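Local atomic coordinates of probable intron-encoded endonuclease 1 (Wickerhamomyces canadensis, PDB entry 6X1J), a protein that cuts DNA as a LAGLIDADG homing endonuclease, serving the homing of an intron in the mitochondrial 21S rRNA gene. Residues A142-Y154 with K159-K171. Residues are numbered along the deposited sequence; the frame is centred on the assembly and turned at random.
Sequences AYWFMDDGGKWDY and KNKSLVLHTQGFK. With K (potassium ion), chain D; K (potassium ion), chain E; nucleotides of chain C.
His166 N donates to Asp148 O (2.9 Å) where helix 142-148 runs into strand 149-151, and Val164 N to Gly150 O (2.8 Å) continues the antiparallel ladder. Trp152 N closes it on Ser162 O with a nearly straight bond (176°). Asp147 O and the DC17 phosphate of chain C share one potassium ion with Asp47; Asp148 OD2 binds a second with the carbonyls of Leu45 and Gly46. Gly150 suits its place because a side chain there would collide with His166 NE2. The imidazole lies between Val164 CG1 and the DC17 base, His166 CE1 3.3 Å from DC17 C6; Gln168 NE2 bonds ND1 in the ring plane, fixing the ring's rotation, while a water links NE2 to Lys151 O and Tyr154 OH. A leucine here, without ring nitrogens, would probably leave Gln168 NE2 and the water without this partner. Trp152 suits its place by packing CE3 on Val164 CG2 while NE1 bonds a DNA phosphate. On the sheet's other face, branched Leu165 serves two rings: CD1 makes a CH-pi contact over Trp144, and CD2 meets the edge of Phe145. Both aromatic CG atoms lie anti to the backbone N (chi1 -174° and -173°), turning the rings toward Leu165. A LAGLIDADG helix bringing the Asp148 carboxylate and Asp147 carbonyl to metals at the DNA, then entering a DNA-binding hairpin, is this family's hallmark.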
ATOM      1  N   ALA A 142      -1.606   3.598  -8.211  1.00 24.93           N
ATOM      2  CA  ALA A 142      -2.052   2.229  -8.589  1.00 24.30           C
ATOM      3  C   ALA A 142      -2.029   1.333  -7.363  1.00 23.69           C
ATOM      4  O   ALA A 142      -2.980   0.562  -7.156  1.00 23.87           O
ATOM      5  CB  ALA A 142      -1.194   1.638  -9.684  1.00 24.91           C
ATOM      6  N   TYR A 143      -0.957   1.402  -6.598  1.00 21.59           N
ATOM      7  CA  TYR A 143      -0.799   0.578  -5.374  1.00 23.43           C
ATOM      8  C   TYR A 143      -1.833   1.012  -4.332  1.00 22.44           C
ATOM      9  O   TYR A 143      -2.439   0.145  -3.707  1.00 25.30           O
ATOM     10  CB  TYR A 143       0.686   0.538  -4.964  1.00 24.06           C
ATOM     11  CG  TYR A 143       1.493  -0.382  -5.852  1.00 23.48           C
ATOM     12  CD1 TYR A 143       1.505  -1.763  -5.651  1.00 25.76           C
ATOM     13  CD2 TYR A 143       2.151   0.098  -6.977  1.00 25.84           C
ATOM     14  CE1 TYR A 143       2.193  -2.633  -6.507  1.00 24.18           C
ATOM     15  CE2 TYR A 143       2.833  -0.757  -7.848  1.00 24.88           C
ATOM     16  CZ  TYR A 143       2.847  -2.123  -7.619  1.00 24.08           C
ATOM     17  OH  TYR A 143       3.541  -2.934  -8.479  1.00 24.70           O
ATOM     18  N   TRP A 144      -2.025   2.316  -4.131  1.00 24.54           N
ATOM     19  CA  TRP A 144      -3.052   2.849  -3.209  1.00 23.34           C
ATOM     20  C   TRP A 144      -4.396   2.271  -3.635  1.00 22.17           C
ATOM     21  O   TRP A 144      -5.138   1.775  -2.797  1.00 21.78           O
ATOM     22  CB  TRP A 144      -3.074   4.349  -3.317  1.00 24.89           C
ATOM     23  CG  TRP A 144      -3.958   5.041  -2.345  1.00 24.00           C
ATOM     24  CD1 TRP A 144      -4.535   4.548  -1.212  1.00 22.76           C
ATOM     25  CD2 TRP A 144      -4.203   6.449  -2.359  1.00 22.05           C
ATOM     26  NE1 TRP A 144      -5.176   5.559  -0.549  1.00 22.49           N
ATOM     27  CE2 TRP A 144      -4.993   6.732  -1.238  1.00 22.44           C
ATOM     28  CE3 TRP A 144      -3.849   7.482  -3.241  1.00 22.95           C
ATOM     29  CZ2 TRP A 144      -5.427   8.033  -0.957  1.00 24.13           C
ATOM     30  CZ3 TRP A 144      -4.307   8.755  -2.993  1.00 22.03           C
ATOM     31  CH2 TRP A 144      -5.073   9.021  -1.855  1.00 24.65           C
ATOM     32  N   PHE A 145      -4.659   2.290  -4.925  1.00 22.42           N
ATOM     33  CA  PHE A 145      -5.949   1.795  -5.467  1.00 25.08           C
ATOM     34  C   PHE A 145      -6.080   0.264  -5.305  1.00 24.35           C
ATOM     35  O   PHE A 145      -7.153  -0.227  -4.899  1.00 26.26           O
ATOM     36  CB  PHE A 145      -6.149   2.282  -6.912  1.00 27.95           C
ATOM     37  CG  PHE A 145      -7.533   1.938  -7.422  1.00 28.29           C
ATOM     38  CD1 PHE A 145      -8.634   2.686  -7.039  1.00 28.10           C
ATOM     39  CD2 PHE A 145      -7.745   0.798  -8.177  1.00 28.91           C
ATOM     40  CE1 PHE A 145      -9.917   2.302  -7.398  1.00 30.94           C
ATOM     41  CE2 PHE A 145      -9.030   0.428  -8.553  1.00 31.73           C
ATOM     42  CZ  PHE A 145     -10.109   1.178  -8.162  1.00 30.92           C
ATOM     43  N   MET A 146      -5.043  -0.542  -5.561  1.00 24.44           N
ATOM     44  CA  MET A 146      -5.185  -2.022  -5.411  1.00 23.03           C
ATOM     45  C   MET A 146      -5.428  -2.327  -3.932  1.00 23.36           C
ATOM     46  O   MET A 146      -6.240  -3.206  -3.602  1.00 23.82           O
ATOM     47  CB  MET A 146      -3.956  -2.764  -5.951  1.00 24.27           C
ATOM     48  CG  MET A 146      -3.769  -2.559  -7.458  1.00 23.52           C
ATOM     49  SD  MET A 146      -2.474  -3.570  -8.263  1.00 26.79           S
ATOM     50  CE  MET A 146      -1.008  -2.556  -8.077  1.00 25.95           C
ATOM     51  N   ASP A 147      -4.835  -1.543  -3.051  1.00 25.64           N
ATOM     52  CA  ASP A 147      -4.974  -1.723  -1.584  1.00 25.68           C
ATOM     53  C   ASP A 147      -6.383  -1.299  -1.165  1.00 30.09           C
ATOM     54  O   ASP A 147      -7.192  -2.197  -0.771  1.00 27.24           O
ATOM     55  CB  ASP A 147      -3.863  -0.974  -0.864  1.00 25.30           C
ATOM     56  CG  ASP A 147      -2.497  -1.641  -0.947  1.00 26.95           C
ATOM     57  OD1 ASP A 147      -2.385  -2.684  -1.641  1.00 30.03           O
ATOM     58  OD2 ASP A 147      -1.557  -1.138  -0.287  1.00 25.09           O
ATOM     59  N   ASP A 148      -6.703  -0.010  -1.327  1.00 30.10           N
ATOM     60  CA  ASP A 148      -7.847   0.666  -0.646  1.00 29.38           C
ATOM     61  C   ASP A 148      -8.927   1.111  -1.643  1.00 26.54           C
ATOM     62  O   ASP A 148      -9.891   1.793  -1.235  1.00 25.90           O
ATOM     63  CB  ASP A 148      -7.277   1.809   0.201  1.00 28.62           C
ATOM     64  CG  ASP A 148      -6.937   1.327   1.595  1.00 27.21           C
ATOM     65  OD1 ASP A 148      -6.652   0.132   1.732  1.00 33.17           O
ATOM     66  OD2 ASP A 148      -6.982   2.133   2.538  1.00 28.42           O
ATOM     67  N   GLY A 149      -8.767   0.734  -2.901  1.00 25.89           N
ATOM     68  CA  GLY A 149      -9.615   1.160  -4.015  1.00 27.24           C
ATOM     69  C   GLY A 149     -10.923   0.383  -3.993  1.00 29.77           C
ATOM     70  O   GLY A 149     -10.972  -0.660  -3.360  1.00 28.65           O
ATOM     71  N   GLY A 150     -11.948   0.930  -4.628  1.00 31.46           N
ATOM     72  CA  GLY A 150     -13.334   0.423  -4.612  1.00 31.40           C
ATOM     73  C   GLY A 150     -14.150   1.049  -5.718  1.00 30.60           C
ATOM     74  O   GLY A 150     -13.734   2.076  -6.246  1.00 29.00           O
ATOM     75  N   LYS A 151     -15.261   0.410  -6.072  1.00 35.60           N
ATOM     76  CA  LYS A 151     -16.313   0.959  -6.960  1.00 32.07           C
ATOM     77  C   LYS A 151     -17.328   1.737  -6.112  1.00 32.23           C
ATOM     78  O   LYS A 151     -17.515   1.413  -4.932  1.00 29.72           O
ATOM     79  CB  LYS A 151     -16.960  -0.188  -7.727  1.00 32.60           C
ATOM     80  CG  LYS A 151     -16.025  -0.893  -8.704  1.00 33.33           C
ATOM     81  CD  LYS A 151     -16.753  -1.949  -9.493  1.00 37.26           C
ATOM     82  CE  LYS A 151     -15.920  -2.732 -10.489  1.00 38.91           C
ATOM     83  NZ  LYS A 151     -16.808  -3.530 -11.362  1.00 39.17           N
ATOM     84  N   TRP A 152     -17.955   2.756  -6.688  1.00 29.91           N
ATOM     85  CA  TRP A 152     -19.137   3.416  -6.089  1.00 31.72           C
ATOM     86  C   TRP A 152     -20.336   2.475  -6.260  1.00 31.71           C
ATOM     87  O   TRP A 152     -21.067   2.283  -5.282  1.00 33.89           O
ATOM     88  CB  TRP A 152     -19.337   4.750  -6.787  1.00 34.19           C
ATOM     89  CG  TRP A 152     -20.379   5.640  -6.208  1.00 34.39           C
ATOM     90  CD1 TRP A 152     -21.458   6.121  -6.881  1.00 35.10           C
ATOM     91  CD2 TRP A 152     -20.399   6.246  -4.908  1.00 35.49           C
ATOM     92  NE1 TRP A 152     -22.175   6.958  -6.068  1.00 42.75           N
ATOM     93  CE2 TRP A 152     -21.542   7.073  -4.862  1.00 37.88           C
ATOM     94  CE3 TRP A 152     -19.568   6.200  -3.785  1.00 41.43           C
ATOM     95  CZ2 TRP A 152     -21.886   7.826  -3.742  1.00 38.92           C
ATOM     96  CZ3 TRP A 152     -19.903   6.946  -2.671  1.00 43.85           C
ATOM     97  CH2 TRP A 152     -21.043   7.754  -2.657  1.00 44.12           C
ATOM     98  N   ASP A 153     -20.445   1.831  -7.425  1.00 29.61           N
ATOM     99  CA  ASP A 153     -21.618   1.000  -7.821  1.00 32.04           C
ATOM    100  C   ASP A 153     -21.161  -0.421  -8.160  1.00 31.82           C
ATOM    101  O   ASP A 153     -20.433  -0.614  -9.177  1.00 28.84           O
ATOM    102  CB  ASP A 153     -22.379   1.608  -9.012  1.00 33.51           C
ATOM    103  CG  ASP A 153     -23.710   0.933  -9.346  1.00 36.58           C
ATOM    104  OD1 ASP A 153     -24.077  -0.028  -8.646  1.00 35.53           O
ATOM    105  OD2 ASP A 153     -24.371   1.376 -10.301  1.00 31.58           O
ATOM    106  N   TYR A 154     -21.508  -1.382  -7.296  1.00 31.03           N
ATOM    107  CA  TYR A 154     -21.103  -2.800  -7.475  1.00 35.12           C
ATOM    108  C   TYR A 154     -22.076  -3.576  -8.383  1.00 36.01           C
ATOM    109  O   TYR A 154     -21.733  -4.730  -8.679  1.00 33.83           O
ATOM    110  CB  TYR A 154     -20.887  -3.462  -6.107  1.00 36.65           C
ATOM    111  CG  TYR A 154     -19.590  -3.038  -5.452  1.00 37.16           C
ATOM    112  CD1 TYR A 154     -19.552  -1.913  -4.639  1.00 35.52           C
ATOM    113  CD2 TYR A 154     -18.396  -3.719  -5.679  1.00 34.44           C
ATOM    114  CE1 TYR A 154     -18.376  -1.485  -4.048  1.00 33.62           C
ATOM    115  CE2 TYR A 154     -17.213  -3.292  -5.100  1.00 29.72           C
ATOM    116  CZ  TYR A 154     -17.209  -2.178  -4.281  1.00 31.06           C
ATOM    117  OH  TYR A 154     -16.078  -1.727  -3.676  1.00 29.62           O
ATOM    118  N   LYS A 159     -23.565   1.437 -15.564  1.00 35.10           N
ATOM    119  CA  LYS A 159     -22.826   2.307 -16.511  1.00 37.20           C
ATOM    120  C   LYS A 159     -22.057   3.347 -15.685  1.00 30.23           C
ATOM    121  O   LYS A 159     -21.369   4.172 -16.282  1.00 25.56           O
ATOM    122  CB  LYS A 159     -23.834   2.863 -17.521  1.00 39.03           C
ATOM    123  CG  LYS A 159     -24.547   1.793 -18.351  1.00 46.87           C
ATOM    124  CD  LYS A 159     -23.869   1.508 -19.683  1.00 56.84           C
ATOM    125  CE  LYS A 159     -24.308   0.213 -20.344  1.00 68.06           C
ATOM    126  NZ  LYS A 159     -23.899   0.148 -21.775  1.00 72.13           N
ATOM    127  N   ASN A 160     -22.285   3.379 -14.377  1.00 28.26           N
ATOM    128  CA  ASN A 160     -21.649   4.371 -13.472  1.00 30.73           C
ATOM    129  C   ASN A 160     -20.289   3.815 -13.048  1.00 29.22           C
ATOM    130  O   ASN A 160     -20.278   2.943 -12.163  1.00 26.02           O
ATOM    131  CB  ASN A 160     -22.461   4.641 -12.210  1.00 28.13           C
ATOM    132  CG  ASN A 160     -21.921   5.766 -11.349  1.00 33.54           C
ATOM    133  OD1 ASN A 160     -20.916   6.431 -11.692  1.00 31.80           O
ATOM    134  ND2 ASN A 160     -22.618   5.992 -10.233  1.00 29.40           N
ATOM    135  N   LYS A 161     -19.212   4.350 -13.622  1.00 32.70           N
ATOM    136  CA  LYS A 161     -17.806   3.890 -13.372  1.00 32.49           C
ATOM    137  C   LYS A 161     -17.083   4.792 -12.357  1.00 33.62           C
ATOM    138  O   LYS A 161     -15.797   4.832 -12.366  1.00 29.96           O
ATOM    139  CB  LYS A 161     -17.048   3.900 -14.698  1.00 34.20           C
ATOM    140  CG  LYS A 161     -17.647   3.007 -15.766  1.00 34.86           C
ATOM    141  CD  LYS A 161     -16.943   3.107 -17.104  1.00 37.60           C
ATOM    142  CE  LYS A 161     -17.615   2.249 -18.155  1.00 43.57           C
ATOM    143  NZ  LYS A 161     -16.653   1.677 -19.124  1.00 45.89           N
ATOM    144  N   SER A 162     -17.843   5.490 -11.500  1.00 30.07           N
ATOM    145  CA  SER A 162     -17.320   6.159 -10.288  1.00 28.14           C
ATOM    146  C   SER A 162     -16.530   5.141  -9.440  1.00 27.88           C
ATOM    147  O   SER A 162     -16.909   3.955  -9.354  1.00 25.93           O
ATOM    148  CB  SER A 162     -18.433   6.822  -9.527  1.00 29.96           C
ATOM    149  OG  SER A 162     -18.972   7.896 -10.298  1.00 32.16           O
ATOM    150  N   LEU A 163     -15.406   5.591  -8.888  1.00 28.32           N
ATOM    151  CA  LEU A 163     -14.496   4.804  -8.024  1.00 29.58           C
ATOM    152  C   LEU A 163     -14.315   5.510  -6.681  1.00 30.01           C
ATOM    153  O   LEU A 163     -14.699   6.656  -6.546  1.00 27.56           O
ATOM    154  CB  LEU A 163     -13.157   4.663  -8.741  1.00 26.86           C
ATOM    155  CG  LEU A 163     -13.236   3.954 -10.089  1.00 25.61           C
ATOM    156  CD1 LEU A 163     -11.913   4.095 -10.840  1.00 26.81           C
ATOM    157  CD2 LEU A 163     -13.618   2.487  -9.889  1.00 23.88           C
ATOM    158  N   VAL A 164     -13.770   4.778  -5.724  1.00 29.32           N
ATOM    159  CA  VAL A 164     -13.571   5.223  -4.328  1.00 27.11           C
ATOM    160  C   VAL A 164     -12.130   4.874  -3.930  1.00 30.09           C
ATOM    161  O   VAL A 164     -11.621   3.799  -4.362  1.00 28.31           O
ATOM    162  CB  VAL A 164     -14.605   4.567  -3.426  1.00 24.42           C
ATOM    163  CG1 VAL A 164     -14.479   5.046  -2.020  1.00 26.87           C
ATOM    164  CG2 VAL A 164     -16.014   4.828  -3.918  1.00 29.26           C
ATOM    165  N   LEU A 165     -11.488   5.752  -3.163  1.00 28.02           N
ATOM    166  CA  LEU A 165     -10.364   5.371  -2.279  1.00 27.91           C
ATOM    167  C   LEU A 165     -10.876   5.423  -0.846  1.00 25.96           C
ATOM    168  O   LEU A 165     -11.405   6.493  -0.409  1.00 26.38           O
ATOM    169  CB  LEU A 165      -9.183   6.312  -2.524  1.00 28.23           C
ATOM    170  CG  LEU A 165      -8.544   6.183  -3.900  1.00 27.58           C
ATOM    171  CD1 LEU A 165      -7.729   7.408  -4.259  1.00 27.80           C
ATOM    172  CD2 LEU A 165      -7.634   4.949  -3.950  1.00 31.86           C
ATOM    173  N   HIS A 166     -10.730   4.313  -0.134  1.00 26.20           N
ATOM    174  CA  HIS A 166     -11.240   4.159   1.252  1.00 25.53           C
ATOM    175  C   HIS A 166     -10.216   4.714   2.241  1.00 29.51           C
ATOM    176  O   HIS A 166      -9.402   3.934   2.790  1.00 30.20           O
ATOM    177  CB  HIS A 166     -11.687   2.714   1.459  1.00 28.21           C
ATOM    178  CG  HIS A 166     -12.913   2.389   0.663  1.00 28.12           C
ATOM    179  ND1 HIS A 166     -14.165   2.782   1.072  1.00 32.67           N
ATOM    180  CD2 HIS A 166     -13.082   1.776  -0.526  1.00 29.49           C
ATOM    181  CE1 HIS A 166     -15.067   2.401   0.189  1.00 34.27           C
ATOM    182  NE2 HIS A 166     -14.423   1.783  -0.810  1.00 31.93           N
ATOM    183  N   THR A 167     -10.325   6.021   2.516  1.00 31.26           N
ATOM    184  CA  THR A 167      -9.423   6.814   3.397  1.00 27.04           C
ATOM    185  C   THR A 167     -10.006   6.975   4.806  1.00 29.42           C
ATOM    186  O   THR A 167      -9.612   7.943   5.502  1.00 29.69           O
ATOM    187  CB  THR A 167      -9.158   8.180   2.766  1.00 27.95           C
ATOM    188  OG1 THR A 167     -10.408   8.804   2.422  1.00 26.94           O
ATOM    189  CG2 THR A 167      -8.266   8.058   1.554  1.00 26.05           C
ATOM    190  N   GLN A 168     -10.873   6.062   5.248  1.00 29.54           N
ATOM    191  CA  GLN A 168     -11.625   6.222   6.518  1.00 32.47           C
ATOM    192  C   GLN A 168     -10.664   6.519   7.670  1.00 33.23           C
ATOM    193  O   GLN A 168     -11.037   7.336   8.524  1.00 39.48           O
ATOM    194  CB  GLN A 168     -12.523   5.018   6.839  1.00 32.52           C
ATOM    195  CG  GLN A 168     -13.804   4.974   6.003  1.00 33.14           C
ATOM    196  CD  GLN A 168     -13.592   4.288   4.682  1.00 31.39           C
ATOM    197  OE1 GLN A 168     -12.482   4.325   4.150  1.00 28.82           O
ATOM    198  NE2 GLN A 168     -14.629   3.606   4.195  1.00 26.23           N
ATOM    199  N   GLY A 169      -9.488   5.899   7.679  1.00 35.56           N
ATOM    200  CA  GLY A 169      -8.506   5.994   8.777  1.00 36.58           C
ATOM    201  C   GLY A 169      -7.843   7.372   8.872  1.00 35.44           C
ATOM    202  O   GLY A 169      -7.129   7.590   9.841  1.00 35.69           O
ATOM    203  N   PHE A 170      -8.000   8.268   7.899  1.00 32.40           N
ATOM    204  CA  PHE A 170      -7.348   9.609   7.954  1.00 32.88           C
ATOM    205  C   PHE A 170      -8.337  10.660   8.501  1.00 37.30           C
ATOM    206  O   PHE A 170      -9.571  10.398   8.595  1.00 37.76           O
ATOM    207  CB  PHE A 170      -6.795  10.012   6.580  1.00 32.37           C
ATOM    208  CG  PHE A 170      -5.647   9.152   6.106  1.00 30.86           C
ATOM    209  CD1 PHE A 170      -4.403   9.262   6.693  1.00 31.21           C
ATOM    210  CD2 PHE A 170      -5.825   8.200   5.117  1.00 30.85           C
ATOM    211  CE1 PHE A 170      -3.359   8.439   6.293  1.00 30.40           C
ATOM    212  CE2 PHE A 170      -4.782   7.386   4.711  1.00 31.63           C
ATOM    213  CZ  PHE A 170      -3.543   7.506   5.301  1.00 30.62           C
ATOM    214  N   LYS A 171      -7.830  11.844   8.832  1.00 37.53           N
ATOM    215  CA  LYS A 171      -8.672  12.980   9.298  1.00 38.02           C
ATOM    216  C   LYS A 171      -9.380  13.606   8.091  1.00 40.01           C
ATOM    217  O   LYS A 171      -8.833  13.567   6.951  1.00 34.14           O
ATOM    218  CB  LYS A 171      -7.828  14.039  10.010  1.00 46.24           C
ATOM    219  CG  LYS A 171      -6.887  13.573  11.116  1.00 50.77           C
ATOM    220  CD  LYS A 171      -7.585  13.131  12.371  1.00 58.89           C
ATOM    221  CE  LYS A 171      -7.860  11.641  12.385  1.00 71.38           C
ATOM    222  NZ  LYS A 171      -8.771  11.266  13.493  1.00 70.99           N
TER
HETATM  223  K     K D 301      -7.724  -3.443   1.123  1.00 38.55           K
HETATM  224  K     K E 302      -5.468   2.131   4.882  1.00 39.93           K
ATOM    225  P    DC C  17      -9.574  -1.033   2.654  1.00 39.65           P
ATOM    226  OP1  DC C  17      -8.433  -1.815   3.183  1.00 42.45           O
ATOM    227  OP2  DC C  17      -9.413   0.444   2.521  1.00 38.70           O
ATOM    228  O5'  DC C  17      -9.992  -1.700   1.264  1.00 30.77           O
ATOM    229  C5'  DC C  17     -11.077  -1.275   0.386  1.00 31.75           C
ATOM    230  C4'  DC C  17     -12.083  -2.399   0.240  1.00 33.26           C
ATOM    231  O4'  DC C  17     -13.007  -2.435   1.365  1.00 30.85           O
ATOM    232  C3'  DC C  17     -12.941  -2.451  -1.026  1.00 33.56           C
ATOM    233  O3'  DC C  17     -12.860  -3.800  -1.551  1.00 34.44           O
ATOM    234  C2'  DC C  17     -14.314  -2.048  -0.520  1.00 28.57           C
ATOM    235  C1'  DC C  17     -14.343  -2.550   0.903  1.00 28.69           C
ATOM    236  N1   DC C  17     -15.226  -1.792   1.833  1.00 27.85           N
ATOM    237  C2   DC C  17     -16.047  -2.475   2.750  1.00 28.50           C
ATOM    238  O2   DC C  17     -16.056  -3.718   2.752  1.00 30.67           O
ATOM    239  N3   DC C  17     -16.813  -1.763   3.609  1.00 27.95           N
ATOM    240  C4   DC C  17     -16.752  -0.431   3.609  1.00 31.14           C
ATOM    241  N4   DC C  17     -17.541   0.233   4.457  1.00 29.64           N
ATOM    242  C5   DC C  17     -15.911   0.284   2.709  1.00 32.44           C
ATOM    243  C6   DC C  17     -15.155  -0.431   1.863  1.00 29.40           C
ATOM    244  P    DC C  18     -13.515  -4.264  -2.937  1.00 32.51           P
ATOM    245  OP1  DC C  18     -12.710  -5.406  -3.452  1.00 31.87           O
ATOM    246  OP2  DC C  18     -13.764  -3.115  -3.846  1.00 27.22           O
ATOM    247  O5'  DC C  18     -14.969  -4.765  -2.516  1.00 30.68           O
ATOM    248  C5'  DC C  18     -15.108  -5.781  -1.560  1.00 30.91           C
ATOM    249  C4'  DC C  18     -16.545  -5.867  -1.120  1.00 32.90           C
ATOM    250  O4'  DC C  18     -16.902  -4.733  -0.300  1.00 35.48           O
ATOM    251  C3'  DC C  18     -17.625  -5.978  -2.199  1.00 35.15           C
ATOM    252  O3'  DC C  18     -18.220  -7.269  -2.161  1.00 36.25           O
ATOM    253  C2'  DC C  18     -18.557  -4.799  -1.912  1.00 36.24           C
ATOM    254  C1'  DC C  18     -18.278  -4.481  -0.458  1.00 34.55           C
ATOM    255  N1   DC C  18     -18.528  -3.095  -0.031  1.00 32.74           N
ATOM    256  C2   DC C  18     -19.364  -2.852   1.062  1.00 33.13           C
ATOM    257  O2   DC C  18     -19.886  -3.810   1.652  1.00 38.19           O
ATOM    258  N3   DC C  18     -19.605  -1.579   1.435  1.00 33.87           N
ATOM    259  C4   DC C  18     -19.003  -0.571   0.798  1.00 30.46           C
ATOM    260  N4   DC C  18     -19.241   0.675   1.231  1.00 31.48           N
ATOM    261  C5   DC C  18     -18.124  -0.793  -0.298  1.00 29.25           C
ATOM    262  C6   DC C  18     -17.900  -2.060  -0.662  1.00 30.06           C
TER
HETATM  263  O   HOH W   1     -16.304   0.842  -2.921  1.00 38.97           O
HETATM  264  O   HOH W   2     -19.121   2.652  -9.656  1.00 23.81           O
HETATM  265  O   HOH W   3     -25.016   4.219  -9.904  1.00 27.49           O
HETATM  266  O   HOH W   4      -7.352   4.676   5.200  1.00 32.92           O
HETATM  267  O   HOH W   5      -9.755  -5.007   0.610  1.00 38.05           O
HETATM  268  O   HOH W   6     -10.028  -4.118   3.399  1.00 50.99           O
HETATM  269  O   HOH W   7      -3.947   2.176   7.318  1.00 37.74           O
HETATM  270  O   HOH W   8      -8.375   1.670   5.136  1.00 31.79           O